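Local coordinates for bilirubin-inducible fluorescent protein UnaG (Anguilla japonica, PDB 4I3B) that binds unconjugated bilirubin with high affinity inside its beta-barrel and emits green fluorescence when the bound complex is excited, at residues G18-A23 with T108-E113; V86-N91 with L97-K102. All blocks are in the same frame, centred on the assembly; numbering follows the deposited sequence. Where two conformers were deposited one is given.

Contact 1: residues G18-A23 with T108-E113. With BLR (3-[5-[(Z)-(4-ethenyl-3-methyl-5-oxidanylidene-pyrrol-2-ylidene)methyl]-2-[[5-[(Z)-(3-ethenyl-4-methyl-5-oxidanylidene-pyrrol-2-ylidene)methyl]-3-(3-hydroxy-3-oxopropyl)-4-methyl-1H-pyrrol-2-yl]methyl]-4-methyl-1H-pyrrol-3-yl]propanoic acid), chain G.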
loop_
_atom_site.group_PDB
_atom_site.type_symbol
_atom_site.label_atom_id
_atom_site.label_comp_id
_atom_site.label_asym_id
_atom_site.label_seq_id
_atom_site.Cartn_x
_atom_site.Cartn_y
_atom_site.Cartn_z
ATOM N N GLY A 18 1.020 12.431 -3.642
ATOM C CA GLY A 18 2.262 13.107 -3.340
ATOM C C GLY A 18 2.231 13.843 -2.028
ATOM O O GLY A 18 3.232 13.871 -1.313
ATOM N N GLU A 19 1.095 14.463 -1.725
ATOM C CA GLU A 19 0.935 15.179 -0.451
ATOM C C GLU A 19 1.012 14.207 0.737
ATOM O O GLU A 19 1.658 14.490 1.755
ATOM C CB GLU A 19 -0.393 15.940 -0.456
ATOM C CG GLU A 19 -0.413 17.104 -1.443
ATOM C CD GLU A 19 -0.780 16.771 -2.914
ATOM O OE1 GLU A 19 -0.858 15.599 -3.345
ATOM O OE2 GLU A 19 -1.031 17.742 -3.670
ATOM N N TYR A 20 0.420 13.018 0.588
ATOM C CA TYR A 20 0.533 11.969 1.596
ATOM C C TYR A 20 1.993 11.560 1.755
ATOM O O TYR A 20 2.502 11.424 2.878
ATOM C CB TYR A 20 -0.343 10.764 1.217
ATOM C CG TYR A 20 -0.046 9.588 2.100
ATOM C CD1 TYR A 20 -0.629 9.474 3.347
ATOM C CD2 TYR A 20 0.870 8.604 1.715
ATOM C CE1 TYR A 20 -0.321 8.411 4.169
ATOM C CE2 TYR A 20 1.183 7.545 2.538
ATOM C CZ TYR A 20 0.595 7.443 3.749
ATOM O OH TYR A 20 0.934 6.376 4.556
ATOM N N LEU A 21 2.704 11.373 0.639
ATOM C CA LEU A 21 4.095 10.952 0.719
ATOM C C LEU A 21 4.965 12.007 1.420
ATOM O O LEU A 21 5.839 11.676 2.216
ATOM C CB LEU A 21 4.629 10.590 -0.675
ATOM C CG LEU A 21 3.973 9.363 -1.333
ATOM C CD1 LEU A 21 4.549 9.197 -2.723
ATOM C CD2 LEU A 21 4.243 8.113 -0.522
ATOM N N LYS A 22 4.694 13.283 1.142
ATOM C CA LYS A 22 5.378 14.369 1.857
ATOM C C LYS A 22 5.079 14.331 3.363
ATOM O O LYS A 22 5.960 14.588 4.190
ATOM C CB LYS A 22 4.995 15.746 1.287
ATOM C CG LYS A 22 5.468 16.921 2.138
ATOM C CD LYS A 22 5.323 18.262 1.404
ATOM C CE LYS A 22 5.723 19.436 2.301
ATOM N NZ LYS A 22 6.371 20.529 1.531
ATOM N N ALA A 23 3.836 14.018 3.724
ATOM C CA ALA A 23 3.424 13.982 5.113
ATOM C C ALA A 23 4.110 12.855 5.895
ATOM O O ALA A 23 4.376 13.024 7.085
ATOM C CB ALA A 23 1.926 13.865 5.214
ATOM N N THR A 108 0.889 5.675 10.553
ATOM C CA THR A 108 0.112 5.947 9.356
ATOM C C THR A 108 -0.682 4.679 9.014
ATOM O O THR A 108 -0.259 3.570 9.335
ATOM C CB THR A 108 1.012 6.420 8.174
ATOM O OG1 THR A 108 0.166 6.841 7.109
ATOM C CG2 THR A 108 1.977 5.358 7.685
ATOM N N THR A 109 -1.838 4.846 8.374
ATOM C CA THR A 109 -2.740 3.742 8.120
ATOM C C THR A 109 -3.174 3.683 6.651
ATOM O O THR A 109 -3.410 4.720 6.016
ATOM C CB THR A 109 -3.965 3.882 9.054
ATOM O OG1 THR A 109 -3.503 4.005 10.406
ATOM C CG2 THR A 109 -4.913 2.683 8.944
ATOM N N TYR A 110 -3.297 2.471 6.146
ATOM C CA TYR A 110 -3.854 2.201 4.821
ATOM C C TYR A 110 -5.034 1.274 4.998
ATOM O O TYR A 110 -4.889 0.209 5.581
ATOM C CB TYR A 110 -2.833 1.507 3.928
ATOM C CG TYR A 110 -1.476 2.105 3.910
ATOM C CD1 TYR A 110 -0.608 1.944 4.995
ATOM C CD2 TYR A 110 -1.027 2.842 2.810
ATOM C CE1 TYR A 110 0.650 2.500 4.980
ATOM C CE2 TYR A 110 0.231 3.389 2.795
ATOM C CZ TYR A 110 1.081 3.211 3.861
ATOM O OH TYR A 110 2.337 3.767 3.810
ATOM N N VAL A 111 -6.200 1.659 4.483
ATOM C CA VAL A 111 -7.408 0.826 4.547
ATOM C C VAL A 111 -7.707 0.413 3.113
ATOM O O VAL A 111 -7.853 1.268 2.229
ATOM C CB VAL A 111 -8.607 1.567 5.163
ATOM C CG1 VAL A 111 -9.843 0.707 5.148
ATOM C CG2 VAL A 111 -8.294 2.064 6.593
ATOM N N ARG A 112 -7.825 -0.891 2.894
ATOM C CA ARG A 112 -8.029 -1.473 1.582
ATOM C C ARG A 112 -9.328 -2.271 1.546
ATOM O O ARG A 112 -9.616 -3.077 2.421
ATOM C CB ARG A 112 -6.816 -2.330 1.194
ATOM C CG ARG A 112 -5.592 -1.461 0.924
ATOM C CD ARG A 112 -4.384 -2.280 0.600
ATOM N NE ARG A 112 -3.247 -1.452 0.226
ATOM C CZ ARG A 112 -2.185 -1.186 0.985
ATOM N NH1 ARG A 112 -2.067 -1.635 2.237
ATOM N NH2 ARG A 112 -1.224 -0.435 0.480
ATOM N N GLU A 113 -10.088 -2.048 0.477
ATOM C CA GLU A 113 -11.408 -2.636 0.303
ATOM C C GLU A 113 -11.635 -2.857 -1.183
ATOM O O GLU A 113 -11.038 -2.158 -2.007
ATOM C CB GLU A 113 -12.485 -1.660 0.799
ATOM C CG GLU A 113 -12.006 -0.649 1.874
ATOM C CD GLU A 113 -13.057 0.394 2.262
ATOM O OE1 GLU A 113 -12.723 1.622 2.313
ATOM O OE2 GLU A 113 -14.225 -0.016 2.515
HETATM C CHA BLR G . 2.294 0.647 -3.574
HETATM N NA BLR G . 1.404 -1.215 -2.112
HETATM C C1A BLR G . 2.456 -0.500 -2.592
HETATM C C2A BLR G . 3.613 -0.913 -1.953
HETATM C C3A BLR G . 3.231 -1.901 -1.046
HETATM C C4A BLR G . 1.858 -2.074 -1.168
HETATM C CMA BLR G . 4.132 -2.663 -0.120
HETATM C CAA BLR G . 4.996 -0.400 -2.211
HETATM C CBA BLR G . 5.464 0.547 -1.178
HETATM C CGA BLR G . 6.849 1.035 -1.404
HETATM O O1A BLR G . 7.353 1.067 -2.564
HETATM O O2A BLR G . 7.508 1.382 -0.357
HETATM C CHB BLR G . 1.072 -3.047 -0.392
HETATM N NB BLR G . -0.990 -3.130 -1.724
HETATM C C1B BLR G . -0.187 -3.535 -0.635
HETATM C C2B BLR G . -0.914 -4.466 0.131
HETATM C C3B BLR G . -2.066 -4.697 -0.384
HETATM C C4B BLR G . -2.315 -3.866 -1.633
HETATM C CMB BLR G . -0.350 -5.102 1.387
HETATM O OB BLR G . -3.208 -3.756 -2.399
HETATM C CAB BLR G . -3.112 -5.628 0.109
HETATM C CBB BLR G . -4.327 -5.813 -0.491
HETATM N NC BLR G . 5.964 4.324 -4.524
HETATM C C1C BLR G . 7.197 4.867 -5.266
HETATM C C2C BLR G . 7.779 5.754 -4.220
HETATM C C3C BLR G . 7.090 5.735 -3.132
HETATM C C4C BLR G . 5.988 4.901 -3.205
HETATM C CMC BLR G . 9.046 6.489 -4.501
HETATM O OC BLR G . 7.507 4.621 -6.398
HETATM C CAC BLR G . 7.405 6.454 -1.884
HETATM C CBC BLR G . 7.929 7.704 -1.865
HETATM C CHD BLR G . 5.054 4.632 -2.260
HETATM N ND BLR G . 3.786 2.629 -3.225
HETATM C C1D BLR G . 4.008 3.599 -2.319
HETATM C C2D BLR G . 2.963 3.462 -1.283
HETATM C C3D BLR G . 2.152 2.411 -1.625
HETATM C C4D BLR G . 2.663 1.813 -2.871
HETATM C CMD BLR G . 2.864 4.379 -0.110
HETATM C CAD BLR G . 0.981 1.921 -0.817
HETATM C CBD BLR G . -0.320 2.434 -1.401
HETATM C CGD BLR G . -0.775 1.575 -2.524
HETATM O O1D BLR G . -0.938 2.085 -3.647
HETATM O O2D BLR G . -1.036 0.361 -2.356
#
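Tyr20 of helix 17-23 and the pair Thr108 and Tyr110 of strand 106-115 meet almost wholly through their hydroxyl groups. The CB of Tyr20 leaves the helix toward the strand, and with CG anti to the backbone N (chi1 170°) the ring runs inward, touching Leu123, Met125 and Ala130. Further along the ring, CE1 lies 3.4 Å from Thr108 OG1, while CE2 approaches Tyr110 OH at 4.2 Å. CZ stands 4.2 Å from Tyr110 CE2, the two rings being oblique with planes at 70°. At the tip, Tyr20 OH lies within hydrogen-bonding distance of Thr108 OG1 (2.7 Å) and, in a weaker pairing, of Tyr110 OH (3.1 Å); both oxygens sit at the edge of the Tyr20 ring, near its plane. The helix belongs to the helical lid of the fatty-acid binding protein fold, which covers the mouth of the barrel, and Tyr20 reaches from it to the inner wall. In this buried setting the other two hydroxyls have further partners: Thr108 OG1 bonds the carbonyl O of Thr124, and Tyr110 OH bonds Gln101 OE1. Bilirubin lies beside the cluster. Leu21 CD1 packs on its vinyl carbon CBC, and the guanidinium of Arg112 lies with one face over C1B of the pigment while NH2 donates to the propionate oxygen O2D at 3.0 Å, nearly straight at 165°.

Contact 2: residues V86-N91 with L97-K102. With BLR (3-[5-[(Z)-(4-ethenyl-3-methyl-5-oxidanylidene-pyrrol-2-ylidene)methyl]-2-[[5-[(Z)-(3-ethenyl-4-methyl-5-oxidanylidene-pyrrol-2-ylidene)methyl]-3-(3-hydroxy-3-oxopropyl)-4-methyl-1H-pyrrol-2-yl]methyl]-4-methyl-1H-pyrrol-3-yl]propanoic acid), chain G.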
loop_
_atom_site.group_PDB
_atom_site.type_symbol
_atom_site.label_atom_id
_atom_site.label_comp_id
_atom_site.label_asym_id
_atom_site.label_seq_id
_atom_site.Cartn_x
_atom_site.Cartn_y
_atom_site.Cartn_z
ATOM N N VAL A 86 10.698 1.240 10.484
ATOM C CA VAL A 86 9.276 1.007 10.275
ATOM C C VAL A 86 8.872 -0.386 10.727
ATOM O O VAL A 86 9.449 -1.395 10.274
ATOM C CB VAL A 86 8.900 1.214 8.791
ATOM C CG1 VAL A 86 7.433 0.930 8.591
ATOM C CG2 VAL A 86 9.241 2.634 8.377
ATOM N N LYS A 87 7.844 -0.431 11.574
ATOM C CA LYS A 87 7.252 -1.672 12.030
ATOM C C LYS A 87 5.836 -1.662 11.511
ATOM O O LYS A 87 5.105 -0.700 11.728
ATOM C CB LYS A 87 7.237 -1.728 13.558
ATOM C CG LYS A 87 8.624 -1.671 14.179
ATOM C CD LYS A 87 9.407 -2.944 13.914
ATOM C CE LYS A 87 10.616 -3.056 14.821
ATOM N NZ LYS A 87 11.240 -4.392 14.711
ATOM N N SER A 88 5.456 -2.729 10.833
ATOM C CA SER A 88 4.164 -2.803 10.143
ATOM C C SER A 88 3.323 -3.972 10.660
ATOM O O SER A 88 3.864 -4.987 11.102
ATOM C CB SER A 88 4.400 -2.982 8.657
ATOM O OG SER A 88 5.105 -1.841 8.205
ATOM N N VAL A 89 2.009 -3.840 10.573
ATOM C CA VAL A 89 1.136 -4.941 10.939
ATOM C C VAL A 89 -0.143 -4.818 10.128
ATOM O O VAL A 89 -0.609 -3.702 9.841
ATOM C CB VAL A 89 0.848 -4.981 12.464
ATOM C CG1 VAL A 89 -0.002 -3.786 12.910
ATOM C CG2 VAL A 89 0.230 -6.328 12.856
ATOM N N VAL A 90 -0.690 -5.960 9.739
ATOM C CA VAL A 90 -1.878 -5.996 8.918
ATOM C C VAL A 90 -2.945 -6.844 9.603
ATOM O O VAL A 90 -2.637 -7.913 10.105
ATOM C CB VAL A 90 -1.566 -6.581 7.530
ATOM C CG1 VAL A 90 -2.756 -6.346 6.582
ATOM C CG2 VAL A 90 -0.278 -5.936 6.955
ATOM N N ASN A 91 -4.184 -6.370 9.609
ATOM C CA ASN A 91 -5.293 -7.112 10.200
ATOM C C ASN A 91 -6.559 -6.843 9.411
ATOM O O ASN A 91 -6.706 -5.806 8.762
ATOM C CB ASN A 91 -5.597 -6.636 11.613
ATOM C CG ASN A 91 -4.495 -6.888 12.579
ATOM O OD1 ASN A 91 -4.397 -7.959 13.160
ATOM N ND2 ASN A 91 -3.668 -5.868 12.812
ATOM N N LEU A 97 -9.033 -4.659 4.789
ATOM C CA LEU A 97 -7.686 -5.019 5.210
ATOM C C LEU A 97 -7.033 -3.741 5.643
ATOM O O LEU A 97 -6.945 -2.779 4.857
ATOM C CB LEU A 97 -6.917 -5.637 4.060
ATOM C CG LEU A 97 -5.605 -6.294 4.414
ATOM C CD1 LEU A 97 -5.864 -7.605 5.201
ATOM C CD2 LEU A 97 -4.840 -6.505 3.119
ATOM N N VAL A 98 -6.590 -3.707 6.892
ATOM C CA VAL A 98 -6.042 -2.489 7.480
ATOM C C VAL A 98 -4.583 -2.668 7.849
ATOM O O VAL A 98 -4.225 -3.597 8.573
ATOM C CB VAL A 98 -6.833 -2.078 8.715
ATOM C CG1 VAL A 98 -6.201 -0.872 9.349
ATOM C CG2 VAL A 98 -8.283 -1.825 8.350
ATOM N N TYR A 99 -3.748 -1.785 7.322
ATOM C CA TYR A 99 -2.291 -1.886 7.381
ATOM C C TYR A 99 -1.777 -0.661 8.127
ATOM O O TYR A 99 -2.084 0.482 7.739
ATOM C CB TYR A 99 -1.793 -1.901 5.929
ATOM C CG TYR A 99 -0.352 -2.270 5.650
ATOM C CD1 TYR A 99 0.734 -1.558 6.164
ATOM C CD2 TYR A 99 -0.082 -3.336 4.808
ATOM C CE1 TYR A 99 2.085 -1.908 5.806
ATOM C CE2 TYR A 99 1.209 -3.676 4.471
ATOM C CZ TYR A 99 2.280 -2.976 4.954
ATOM O OH TYR A 99 3.547 -3.351 4.568
ATOM N N VAL A 100 -1.062 -0.893 9.227
ATOM C CA VAL A 100 -0.558 0.220 10.045
ATOM C C VAL A 100 0.953 0.143 10.117
ATOM O O VAL A 100 1.521 -0.922 10.384
ATOM C CB VAL A 100 -1.153 0.215 11.472
ATOM C CG1 VAL A 100 -0.522 1.339 12.349
ATOM C CG2 VAL A 100 -2.664 0.337 11.399
ATOM N N GLN A 101 1.601 1.283 9.853
ATOM C CA GLN A 101 3.039 1.443 10.013
ATOM C C GLN A 101 3.339 2.387 11.168
ATOM O O GLN A 101 2.699 3.448 11.276
ATOM C CB GLN A 101 3.642 2.026 8.734
ATOM C CG GLN A 101 3.592 1.092 7.534
ATOM C CD GLN A 101 3.984 1.787 6.257
ATOM O OE1 GLN A 101 3.803 2.998 6.130
ATOM N NE2 GLN A 101 4.506 1.036 5.303
ATOM N N LYS A 102 4.319 1.997 11.990
ATOM C CA LYS A 102 4.773 2.809 13.109
ATOM C C LYS A 102 6.265 3.039 12.998
ATOM O O LYS A 102 7.020 2.108 12.723
ATOM C CB LYS A 102 4.512 2.076 14.422
ATOM C CG LYS A 102 3.033 1.804 14.658
ATOM C CD LYS A 102 2.805 0.956 15.897
ATOM C CE LYS A 102 1.416 0.326 15.878
ATOM N NZ LYS A 102 1.260 -0.808 16.861
HETATM C CHA BLR G . 2.294 0.647 -3.574
HETATM N NA BLR G . 1.404 -1.215 -2.112
HETATM C C1A BLR G . 2.456 -0.500 -2.592
HETATM C C2A BLR G . 3.613 -0.913 -1.953
HETATM C C3A BLR G . 3.231 -1.901 -1.046
HETATM C C4A BLR G . 1.858 -2.074 -1.168
HETATM C CMA BLR G . 4.132 -2.663 -0.120
HETATM C CAA BLR G . 4.996 -0.400 -2.211
HETATM C CBA BLR G . 5.464 0.547 -1.178
HETATM C CGA BLR G . 6.849 1.035 -1.404
HETATM O O1A BLR G . 7.353 1.067 -2.564
HETATM O O2A BLR G . 7.508 1.382 -0.357
HETATM C CHB BLR G . 1.072 -3.047 -0.392
HETATM N NB BLR G . -0.990 -3.130 -1.724
HETATM C C1B BLR G . -0.187 -3.535 -0.635
HETATM C C2B BLR G . -0.914 -4.466 0.131
HETATM C C3B BLR G . -2.066 -4.697 -0.384
HETATM C C4B BLR G . -2.315 -3.866 -1.633
HETATM C CMB BLR G . -0.350 -5.102 1.387
HETATM O OB BLR G . -3.208 -3.756 -2.399
HETATM C CAB BLR G . -3.112 -5.628 0.109
HETATM C CBB BLR G . -4.327 -5.813 -0.491
HETATM N NC BLR G . 5.964 4.324 -4.524
HETATM C C1C BLR G . 7.197 4.867 -5.266
HETATM C C2C BLR G . 7.779 5.754 -4.220
HETATM C C3C BLR G . 7.090 5.735 -3.132
HETATM C C4C BLR G . 5.988 4.901 -3.205
HETATM C CMC BLR G . 9.046 6.489 -4.501
HETATM O OC BLR G . 7.507 4.621 -6.398
HETATM C CAC BLR G . 7.405 6.454 -1.884
HETATM C CBC BLR G . 7.929 7.704 -1.865
HETATM C CHD BLR G . 5.054 4.632 -2.260
HETATM N ND BLR G . 3.786 2.629 -3.225
HETATM C C1D BLR G . 4.008 3.599 -2.319
HETATM C C2D BLR G . 2.963 3.462 -1.283
HETATM C C3D BLR G . 2.152 2.411 -1.625
HETATM C C4D BLR G . 2.663 1.813 -2.871
HETATM C CMD BLR G . 2.864 4.379 -0.110
HETATM C CAD BLR G . 0.981 1.921 -0.817
HETATM C CBD BLR G . -0.320 2.434 -1.401
HETATM C CGD BLR G . -0.775 1.575 -2.524
HETATM O O1D BLR G . -0.938 2.085 -3.647
HETATM O O2D BLR G . -1.036 0.361 -2.356
HETATM O O HOH W 1 2.657 -1.290 13.046
HETATM O O HOH W 2 -3.479 -3.336 11.336
#
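Val90 packs between Leu97 and Tyr99 on the barrel-facing side of a beta hairpin, an antiparallel pair of strands in the wall of the bilirubin-binding barrel. Its two methyls divide the work: CG1, anti to the backbone N (chi1 -168°), lies 3.6 Å from Leu97 CG in the leucine conformer described here, whereas CG2 presses on Tyr99 CD2 at 3.4 Å, oblique to the ring. Across the ring, Tyr99 CE1 meets Ser88 CB at 3.8 Å. The pigment extends this apolar patch, its methyl CMB resting by Tyr99 CE2 and its vinyl carbon CAB, in the same leucine conformer, 3.6 Å from Leu97 CD2. Beside the patch is a polar cluster in which Ser88, Tyr99 and Gln101 are buried: Tyr99 OH is hydrogen-bonded to Glu77 OE1, as are Ser88 OG and Gln101 NE2. Were Tyr99 replaced by alanine, a gap is likely to open beside Val90 and the pigment methyl, and Glu77 to lose one of its hydrogen-bonding partners. Here Ser88 OG touches Gln101 CG at 3.4 Å, while Arg83 holds Gln101 OE1. Backbone pairs Lys87 with Lys102, Val89 with Val100 and Asn91 with Val98 each make two hydrogen bonds, and their side chains turn to the outer face. Lys87 bends at chi2 (-70°) and forms a salt bridge with Asp76. On this outer face one water bridges the carbonyl oxygens of Lys87 and Val100. A second donates to Val98 O and, at a longer 3.3 Å, to Val89 O, and accepts a hydrogen bond from Asn91 ND2 at 2.9 Å.

From the N terminus the chain runs through strand 7-15 and then into helix 17-23, whose partner strand in contact 1 follows after 84 intervening residues, so this contact closes a long loop. Within that loop lies contact 2, a local closure of the hairpin formed by strands 86-93 and 96-103; the two nest and do not cross. After the hairpin the chain turns directly into strand 106-115, next to 96-103 in the sheet, and a probable backbone hydrogen bond from Tyr110 N to Tyr99 O joins the contacts. Contact 1 thus ties the helical lid to the barrel wall, contact 2 knits neighbouring strands of that wall, and both border bilirubin.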